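Local coordinates for DNA polymerase III beta subunit (Streptococcus pyogenes, PDB 2AVT), which probably forms a two-subunit ring that encircles DNA and tethers the replicative polymerase to its template during DNA synthesis, at residues T262-N267 against I348-P353; K291-Q296 against D324-F329; N297-H302 against E313-V318. All coordinates share one frame; numbering follows the deposited sequence.

Contact 1 of 3, residues T262-N267 against I348-P353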
loop_
_atom_site.group_PDB
_atom_site.type_symbol
_atom_site.label_atom_id
_atom_site.label_comp_id
_atom_site.label_asym_id
_atom_site.label_seq_id
_atom_site.Cartn_x
_atom_site.Cartn_y
_atom_site.Cartn_z
ATOM N N THR A 262 -7.716 26.254 33.492
ATOM C CA THR A 262 -7.127 24.957 33.773
ATOM C C THR A 262 -5.955 24.667 32.846
ATOM O O THR A 262 -5.950 25.075 31.686
ATOM C CB THR A 262 -8.175 23.837 33.607
ATOM O OG1 THR A 262 -9.324 24.135 34.411
ATOM C CG2 THR A 262 -7.601 22.499 34.040
ATOM N N GLU A 263 -4.961 23.967 33.376
ATOM C CA GLU A 263 -3.784 23.595 32.609
ATOM C C GLU A 263 -3.346 22.207 33.015
ATOM O O GLU A 263 -3.313 21.883 34.200
ATOM C CB GLU A 263 -2.613 24.551 32.867
ATOM C CG GLU A 263 -1.297 24.045 32.257
ATOM C CD GLU A 263 -0.072 24.810 32.733
ATOM O OE1 GLU A 263 -0.013 26.041 32.523
ATOM O OE2 GLU A 263 0.832 24.174 33.317
ATOM N N VAL A 264 -3.013 21.385 32.026
ATOM C CA VAL A 264 -2.540 20.035 32.294
ATOM C C VAL A 264 -1.406 19.736 31.329
ATOM O O VAL A 264 -1.437 20.152 30.173
ATOM C CB VAL A 264 -3.641 18.979 32.086
ATOM C CG1 VAL A 264 -3.137 17.615 32.558
ATOM C CG2 VAL A 264 -4.902 19.377 32.834
ATOM N N VAL A 265 -0.395 19.024 31.811
ATOM C CA VAL A 265 0.743 18.664 30.978
ATOM C C VAL A 265 0.781 17.148 30.878
ATOM O O VAL A 265 0.823 16.457 31.896
ATOM C CB VAL A 265 2.078 19.170 31.581
ATOM C CG1 VAL A 265 3.233 18.794 30.671
ATOM C CG2 VAL A 265 2.029 20.684 31.767
ATOM N N PHE A 266 0.752 16.635 29.651
ATOM C CA PHE A 266 0.783 15.191 29.432
ATOM C C PHE A 266 1.978 14.789 28.593
ATOM O O PHE A 266 2.601 15.610 27.924
ATOM C CB PHE A 266 -0.440 14.698 28.644
ATOM C CG PHE A 266 -1.770 15.104 29.207
ATOM C CD1 PHE A 266 -2.312 16.345 28.925
ATOM C CD2 PHE A 266 -2.528 14.198 29.925
ATOM C CE1 PHE A 266 -3.587 16.669 29.341
ATOM C CE2 PHE A 266 -3.799 14.517 30.343
ATOM C CZ PHE A 266 -4.330 15.751 30.048
ATOM N N ASN A 267 2.278 13.500 28.621
ATOM C CA ASN A 267 3.337 12.956 27.795
ATOM C C ASN A 267 2.638 12.926 26.429
ATOM O O ASN A 267 1.588 12.292 26.278
ATOM C CB ASN A 267 3.678 11.540 28.250
ATOM C CG ASN A 267 4.641 10.849 27.319
ATOM O OD1 ASN A 267 5.781 10.572 27.684
ATOM N ND2 ASN A 267 4.189 10.569 26.102
ATOM N N ILE A 348 -1.747 21.694 27.823
ATOM C CA ILE A 348 -3.103 21.993 27.394
ATOM C C ILE A 348 -3.780 22.991 28.326
ATOM O O ILE A 348 -3.784 22.814 29.546
ATOM C CB ILE A 348 -3.960 20.704 27.315
ATOM C CG1 ILE A 348 -3.232 19.650 26.472
ATOM C CG2 ILE A 348 -5.315 21.018 26.694
ATOM C CD1 ILE A 348 -4.061 18.405 26.179
ATOM N N HIS A 349 -4.350 24.038 27.739
ATOM C CA HIS A 349 -5.032 25.085 28.491
ATOM C C HIS A 349 -6.521 25.121 28.184
ATOM O O HIS A 349 -6.918 25.333 27.035
ATOM C CB HIS A 349 -4.432 26.453 28.161
ATOM C CG HIS A 349 -3.036 26.639 28.669
ATOM N ND1 HIS A 349 -2.280 27.753 28.375
ATOM C CD2 HIS A 349 -2.267 25.862 29.467
ATOM C CE1 HIS A 349 -1.104 27.654 28.969
ATOM N NE2 HIS A 349 -1.070 26.516 29.639
ATOM N N PHE A 350 -7.341 24.932 29.215
ATOM C CA PHE A 350 -8.796 24.942 29.051
ATOM C C PHE A 350 -9.477 26.132 29.723
ATOM O O PHE A 350 -9.006 26.650 30.737
ATOM C CB PHE A 350 -9.449 23.697 29.667
ATOM C CG PHE A 350 -8.894 22.386 29.191
ATOM C CD1 PHE A 350 -7.781 21.821 29.799
ATOM C CD2 PHE A 350 -9.541 21.671 28.190
ATOM C CE1 PHE A 350 -7.328 20.566 29.424
ATOM C CE2 PHE A 350 -9.091 20.417 27.812
ATOM C CZ PHE A 350 -7.985 19.864 28.431
ATOM N N LEU A 351 -10.605 26.538 29.148
ATOM C CA LEU A 351 -11.432 27.596 29.706
ATOM C C LEU A 351 -12.693 26.881 30.184
ATOM O O LEU A 351 -12.639 26.103 31.141
ATOM C CB LEU A 351 -11.796 28.646 28.657
ATOM C CG LEU A 351 -10.812 29.815 28.563
ATOM C CD1 LEU A 351 -11.374 30.903 27.658
ATOM C CD2 LEU A 351 -10.575 30.371 29.962
ATOM N N SER A 352 -13.815 27.120 29.506
ATOM C CA SER A 352 -15.085 26.490 29.878
ATOM C C SER A 352 -15.378 25.278 28.996
ATOM O O SER A 352 -14.750 25.083 27.954
ATOM C CB SER A 352 -16.238 27.490 29.741
ATOM O OG SER A 352 -16.765 27.486 28.423
ATOM N N PRO A 353 -16.348 24.446 29.403
ATOM C CA PRO A 353 -16.717 23.253 28.637
ATOM C C PRO A 353 -17.067 23.555 27.182
ATOM O O PRO A 353 -16.932 22.692 26.321
ATOM C CB PRO A 353 -17.913 22.705 29.414
ATOM C CG PRO A 353 -17.590 23.089 30.826
ATOM C CD PRO A 353 -17.104 24.512 30.666
#

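Contact 2 of 3, residues K291-Q296 against D324-F329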
loop_
_atom_site.group_PDB
_atom_site.type_symbol
_atom_site.label_atom_id
_atom_site.label_comp_id
_atom_site.label_asym_id
_atom_site.label_seq_id
_atom_site.Cartn_x
_atom_site.Cartn_y
_atom_site.Cartn_z
ATOM N N LYS A 291 -15.023 12.168 26.356
ATOM C CA LYS A 291 -15.321 13.007 27.512
ATOM C C LYS A 291 -14.135 13.055 28.461
ATOM O O LYS A 291 -13.748 12.041 29.038
ATOM C CB LYS A 291 -16.548 12.456 28.237
ATOM C CG LYS A 291 -17.007 13.247 29.446
ATOM C CD LYS A 291 -18.257 12.597 30.023
ATOM C CE LYS A 291 -18.787 13.333 31.236
ATOM N NZ LYS A 291 -19.997 12.649 31.781
ATOM N N LEU A 292 -13.563 14.240 28.625
ATOM C CA LEU A 292 -12.415 14.401 29.502
ATOM C C LEU A 292 -12.866 14.950 30.851
ATOM O O LEU A 292 -13.440 16.035 30.926
ATOM C CB LEU A 292 -11.403 15.348 28.852
ATOM C CG LEU A 292 -9.946 15.258 29.310
ATOM C CD1 LEU A 292 -9.436 13.842 29.125
ATOM C CD2 LEU A 292 -9.100 16.232 28.502
ATOM N N GLU A 293 -12.612 14.183 31.907
ATOM C CA GLU A 293 -12.982 14.577 33.264
ATOM C C GLU A 293 -11.745 14.933 34.078
ATOM O O GLU A 293 -10.967 14.063 34.474
ATOM C CB GLU A 293 -13.763 13.450 33.946
ATOM C CG GLU A 293 -15.237 13.404 33.548
ATOM C CD GLU A 293 -15.924 12.102 33.926
ATOM O OE1 GLU A 293 -15.617 11.548 35.003
ATOM O OE2 GLU A 293 -16.782 11.637 33.144
ATOM N N ILE A 294 -11.578 16.228 34.327
ATOM C CA ILE A 294 -10.438 16.740 35.071
ATOM C C ILE A 294 -10.799 17.159 36.492
ATOM O O ILE A 294 -11.615 18.058 36.698
ATOM C CB ILE A 294 -9.825 17.960 34.357
ATOM C CG1 ILE A 294 -9.335 17.559 32.965
ATOM C CG2 ILE A 294 -8.679 18.522 35.175
ATOM C CD1 ILE A 294 -8.845 18.725 32.145
ATOM N N THR A 295 -10.189 16.499 37.469
ATOM C CA THR A 295 -10.413 16.814 38.873
ATOM C C THR A 295 -9.073 16.731 39.587
ATOM O O THR A 295 -8.093 16.254 39.013
ATOM C CB THR A 295 -11.387 15.822 39.538
ATOM O OG1 THR A 295 -10.830 14.502 39.495
ATOM C CG2 THR A 295 -12.730 15.834 38.826
ATOM N N GLN A 296 -9.027 17.198 40.831
ATOM C CA GLN A 296 -7.792 17.165 41.608
ATOM C C GLN A 296 -7.114 15.800 41.559
ATOM O O GLN A 296 -7.625 14.814 42.095
ATOM C CB GLN A 296 -8.069 17.535 43.069
ATOM C CG GLN A 296 -8.291 19.017 43.318
ATOM C CD GLN A 296 -8.533 19.330 44.788
ATOM O OE1 GLN A 296 -7.782 18.888 45.662
ATOM N NE2 GLN A 296 -9.580 20.104 45.064
ATOM N N ASP A 324 -11.329 22.150 38.396
ATOM C CA ASP A 324 -11.781 20.898 37.814
ATOM C C ASP A 324 -12.581 21.233 36.563
ATOM O O ASP A 324 -13.084 22.349 36.419
ATOM C CB ASP A 324 -12.660 20.150 38.814
ATOM C CG ASP A 324 -11.883 19.661 40.020
ATOM O OD1 ASP A 324 -10.926 20.354 40.428
ATOM O OD2 ASP A 324 -12.231 18.592 40.566
ATOM N N LEU A 325 -12.700 20.268 35.656
ATOM C CA LEU A 325 -13.434 20.495 34.420
ATOM C C LEU A 325 -13.762 19.205 33.682
ATOM O O LEU A 325 -13.021 18.223 33.745
ATOM C CB LEU A 325 -12.628 21.412 33.492
ATOM C CG LEU A 325 -13.268 21.758 32.146
ATOM C CD1 LEU A 325 -14.515 22.598 32.376
ATOM C CD2 LEU A 325 -12.280 22.514 31.280
ATOM N N THR A 326 -14.889 19.220 32.985
ATOM C CA THR A 326 -15.330 18.088 32.191
ATOM C C THR A 326 -15.560 18.672 30.815
ATOM O O THR A 326 -16.334 19.616 30.670
ATOM C CB THR A 326 -16.654 17.509 32.703
ATOM O OG1 THR A 326 -16.465 16.957 34.011
ATOM C CG2 THR A 326 -17.158 16.423 31.752
ATOM N N ILE A 327 -14.877 18.144 29.806
ATOM C CA ILE A 327 -15.059 18.670 28.461
ATOM C C ILE A 327 -15.154 17.556 27.411
ATOM O O ILE A 327 -14.548 16.492 27.551
ATOM C CB ILE A 327 -13.927 19.682 28.107
ATOM C CG1 ILE A 327 -14.257 20.402 26.798
ATOM C CG2 ILE A 327 -12.594 18.973 28.022
ATOM C CD1 ILE A 327 -13.403 21.629 26.533
ATOM N N SER A 328 -15.949 17.807 26.377
ATOM C CA SER A 328 -16.161 16.837 25.306
ATOM C C SER A 328 -15.743 17.417 23.964
ATOM O O SER A 328 -16.086 18.550 23.633
ATOM C CB SER A 328 -17.639 16.432 25.247
ATOM O OG SER A 328 -18.008 15.669 26.381
ATOM N N PHE A 329 -15.032 16.619 23.180
ATOM C CA PHE A 329 -14.549 17.070 21.886
ATOM C C PHE A 329 -14.326 15.877 20.951
ATOM O O PHE A 329 -14.235 14.735 21.397
ATOM C CB PHE A 329 -13.231 17.814 22.096
ATOM C CG PHE A 329 -12.206 17.010 22.858
ATOM C CD1 PHE A 329 -11.340 16.154 22.197
ATOM C CD2 PHE A 329 -12.138 17.082 24.238
ATOM C CE1 PHE A 329 -10.425 15.380 22.899
ATOM C CE2 PHE A 329 -11.226 16.310 24.944
ATOM C CZ PHE A 329 -10.369 15.458 24.270
#

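Contact 3 of 3, residues N297-H302 against E313-V318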
loop_
_atom_site.group_PDB
_atom_site.type_symbol
_atom_site.label_atom_id
_atom_site.label_comp_id
_atom_site.label_asym_id
_atom_site.label_seq_id
_atom_site.Cartn_x
_atom_site.Cartn_y
_atom_site.Cartn_z
ATOM N N ASN A 297 -5.960 15.749 40.904
ATOM C CA ASN A 297 -5.192 14.515 40.790
ATOM C C ASN A 297 -6.024 13.334 40.288
ATOM O O ASN A 297 -6.026 12.258 40.888
ATOM C CB ASN A 297 -4.578 14.172 42.147
ATOM C CG ASN A 297 -4.106 15.401 42.892
ATOM O OD1 ASN A 297 -3.396 16.246 42.341
ATOM N ND2 ASN A 297 -4.496 15.508 44.157
ATOM N N HIS A 298 -6.727 13.543 39.181
ATOM C CA HIS A 298 -7.556 12.500 38.595
ATOM C C HIS A 298 -8.071 12.957 37.235
ATOM O O HIS A 298 -8.980 13.785 37.144
ATOM C CB HIS A 298 -8.736 12.176 39.518
ATOM C CG HIS A 298 -9.642 11.105 38.994
ATOM N ND1 HIS A 298 -10.203 11.152 37.735
ATOM C CD2 HIS A 298 -10.102 9.966 39.566
ATOM C CE1 HIS A 298 -10.969 10.091 37.556
ATOM N NE2 HIS A 298 -10.925 9.355 38.651
ATOM N N ILE A 299 -7.468 12.423 36.179
ATOM C CA ILE A 299 -7.863 12.753 34.816
ATOM C C ILE A 299 -8.265 11.450 34.125
ATOM O O ILE A 299 -7.530 10.462 34.180
ATOM C CB ILE A 299 -6.701 13.401 34.043
ATOM C CG1 ILE A 299 -6.111 14.546 34.868
ATOM C CG2 ILE A 299 -7.195 13.931 32.706
ATOM C CD1 ILE A 299 -7.129 15.584 35.272
ATOM N N SER A 300 -9.431 11.444 33.487
ATOM C CA SER A 300 -9.905 10.242 32.816
ATOM C C SER A 300 -10.657 10.522 31.518
ATOM O O SER A 300 -11.291 11.564 31.364
ATOM C CB SER A 300 -10.800 9.443 33.765
ATOM O OG SER A 300 -11.928 10.208 34.158
ATOM N N ALA A 301 -10.572 9.576 30.587
ATOM C CA ALA A 301 -11.239 9.682 29.295
ATOM C C ALA A 301 -12.423 8.725 29.277
ATOM O O ALA A 301 -12.355 7.626 29.822
ATOM C CB ALA A 301 -10.271 9.338 28.171
ATOM N N HIS A 302 -13.510 9.142 28.642
ATOM C CA HIS A 302 -14.703 8.318 28.595
ATOM C C HIS A 302 -15.432 8.412 27.263
ATOM O O HIS A 302 -15.580 9.489 26.684
ATOM C CB HIS A 302 -15.654 8.733 29.720
ATOM C CG HIS A 302 -14.991 8.842 31.056
ATOM N ND1 HIS A 302 -14.511 7.747 31.742
ATOM C CD2 HIS A 302 -14.689 9.921 31.814
ATOM C CE1 HIS A 302 -13.943 8.149 32.865
ATOM N NE2 HIS A 302 -14.038 9.464 32.933
ATOM N N GLU A 313 -10.959 5.210 30.726
ATOM C CA GLU A 313 -9.510 5.161 30.855
ATOM C C GLU A 313 -8.876 6.291 31.667
ATOM O O GLU A 313 -9.074 7.469 31.374
ATOM C CB GLU A 313 -8.888 5.134 29.457
ATOM C CG GLU A 313 -7.395 4.880 29.437
ATOM C CD GLU A 313 -6.820 4.944 28.036
ATOM O OE1 GLU A 313 -7.358 4.262 27.135
ATOM O OE2 GLU A 313 -5.829 5.674 27.833
ATOM N N ASP A 314 -8.102 5.910 32.680
ATOM C CA ASP A 314 -7.393 6.865 33.534
ATOM C C ASP A 314 -6.181 7.380 32.756
ATOM O O ASP A 314 -5.397 6.589 32.239
ATOM C CB ASP A 314 -6.905 6.178 34.814
ATOM C CG ASP A 314 -8.042 5.733 35.718
ATOM O OD1 ASP A 314 -8.973 5.061 35.221
ATOM O OD2 ASP A 314 -7.997 6.043 36.927
ATOM N N LEU A 315 -6.024 8.698 32.680
ATOM C CA LEU A 315 -4.901 9.282 31.957
ATOM C C LEU A 315 -3.762 9.732 32.871
ATOM O O LEU A 315 -3.971 10.489 33.816
ATOM C CB LEU A 315 -5.371 10.474 31.120
ATOM C CG LEU A 315 -6.368 10.158 30.004
ATOM C CD1 LEU A 315 -6.734 11.430 29.252
ATOM C CD2 LEU A 315 -5.758 9.139 29.067
ATOM N N ASP A 316 -2.556 9.254 32.581
ATOM C CA ASP A 316 -1.375 9.625 33.354
ATOM C C ASP A 316 -1.010 11.054 32.955
ATOM O O ASP A 316 -1.109 11.416 31.782
ATOM C CB ASP A 316 -0.220 8.670 33.030
ATOM C CG ASP A 316 1.022 8.943 33.862
ATOM O OD1 ASP A 316 1.037 9.938 34.620
ATOM O OD2 ASP A 316 1.989 8.160 33.757
ATOM N N ILE A 317 -0.600 11.873 33.920
ATOM C CA ILE A 317 -0.242 13.252 33.605
ATOM C C ILE A 317 1.118 13.667 34.156
ATOM O O ILE A 317 1.704 12.978 34.993
ATOM C CB ILE A 317 -1.281 14.249 34.147
ATOM C CG1 ILE A 317 -1.010 14.524 35.626
ATOM C CG2 ILE A 317 -2.682 13.683 33.976
ATOM C CD1 ILE A 317 -1.735 15.739 36.150
ATOM N N VAL A 318 1.606 14.807 33.675
ATOM C CA VAL A 318 2.889 15.342 34.108
ATOM C C VAL A 318 2.669 16.332 35.248
ATOM O O VAL A 318 3.369 16.298 36.257
ATOM C CB VAL A 318 3.610 16.050 32.945
ATOM C CG1 VAL A 318 4.969 16.552 33.397
ATOM C CG2 VAL A 318 3.762 15.095 31.781
#

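Contact 1 of 3, residues T262-N267 against I348-P353
With CG swung opposite the backbone N (chi1 170°) and an extended chain beyond it, Glu263 runs alongside His349, whose imidazole is set opposite its own carbonyl carbon (chi1 -69°). Carboxylate and ring are nearly parallel, their planes 18° apart, and His349 CD2 lies 3.5 Å from Glu263 CG. His349 NE2 gives Glu263 OE1 a weak, bent hydrogen bond of 3.1 Å, while Phe260 stacks on the imidazole. The backbones belong to strands 262-267 and 345-350, antiparallel neighbours in a large sheet of the C-terminal domain. Four hydrogen bonds join them, two within Thr262–Phe350 and two within Val264–Ile348; the bond from Ile348 N to Val264 O is 2.8 Å long and almost straight.

The opposite face, which packs on a second sheet through Phe350, is largely apolar. Ile348 reaches across Phe266 at about a right angle, placing its CD1 3.6 Å from the ring atom CE1, and Val264 CG1 lies over one ring face, displaced toward the rim. Buried Thr262 bonds through OG1 to the carbonyl oxygen of Ser323.

Branched and aromatic residues therefore fill the interior, whereas the partly exposed face can carry a carboxylate and an imidazole, a pairing that would probably strengthen if the histidine were protonated.

Contact 2 of 3, residues K291-Q296 against D324-F329
Leu292 and Ile327, and next to them Ile294 and Leu325, are the hydrogen-bonded pairs of this antiparallel ladder, and four backbone bonds cross it. The one from Leu292 N to Ile327 O measures 2.7 Å and is close to straight. Carbon-donor contacts supplement them: Thr326 CA to Leu292 O (3.1 Å) between the pairs, and Lys291 CA to Ile327 O at the end.

Apolar packing belongs to the face bearing Leu292, Ile294, Leu325 and Ile327. Leu292 CB lies 3.9 Å from Ile327 CG2. With CG between the backbone N and the carbonyl carbon (chi1 54°), Phe329 brings its ring edge to Leu292, CE2 4.0 Å from CB. Strand 325-329 is outermost in its sheet within this chain, and Phe350 of the facing sheet touches all four aliphatic side chains.

Polar and amphipathic groups hold the other face. The fully extended Lys291 crosses Thr326, bringing CE within 3.5 Å of CG2, while Glu293 lies beside the threonine with CG 3.8 Å from OG1. Lys291 NZ and Glu293 OE2 form a long salt bridge of 3.6 Å. At the end of strand 291-295 the Asp324 carboxylate packs against Thr295 without a hydrogen bond between them; the threonine hydroxyl bonds to His298 O.

Branched hydrocarbons thus suit the buried face, while lysine, glutamate and threonine pack their hydrocarbon parts on the more polar one, where the long salt bridge probably adds little.

Contact 3 of 3, residues N297-H302 against E313-V318
Ile299 and Ile317 form the tight end of this contact, their side chains crossing at about a right angle with CG1 of Ile299 3.6 Å from CG2 of Ile317. That methyl faces across because Ile317 holds CG2 opposite its carbonyl carbon and tucks CG1 between N and C (chi1 82°). Leu315 continues the apolar side, its CD1 4.2 Å from Ala301 CB. The small alanine suits a place where Met275 of helix 268-282 also packs, while Leu271 and Ala274 of that helix meet Leu315. Three nearly straight backbone bonds join the two strands and the chain just beyond: Ala301 N to Glu313 O (2.7 Å), Glu313 N to Ala301 O, and Leu315 N to Ile299 O.

The opposite face is looser and polar. Ser300 and Asp314 sit opposite each other as a non-hydrogen-bonded pair, with no bond between their side chains. Ser300 OG turns instead along its own strand, forming a hydrogen bond with His302 NE2, 2.6 Å away. Exposed Asp314 packs on Lys110 of the second subunit.

Glu313 extends its chain away from the hairpin, and its OE1 bonds to Ser111 OG of that subunit. Its backbone also pairs with a strand there, continuing the sheet across the boundary. This is a beta hairpin, 298-305 and 309-314, with the chain that follows it, placed at the subunit boundary as in DNA-encircling processivity rings.

All three contacts lie in the C-terminal domain; along the chain contact 3 is nested inside contact 2, and both inside contact 1. Contact 1 joins strands of one sheet; contacts 2 and 3 belong to a second sheet, of four strands in this chain, where strands 290-295 and 298-305 are neighbours. The two sheets pack partly through Phe350 and Pro353 of contact 1 against Leu325 of contact 2. Contacts 1 and 3 also meet, with Phe266 beside Ile317. Contacts 1 and 3 are mostly buried; contact 2 is partly so, with charged residues towards solvent. Acidic side chains serve differently: an imidazole partner in contact 1, a long lysine pairing in contact 2, and, in contact 3 alone, the other subunit.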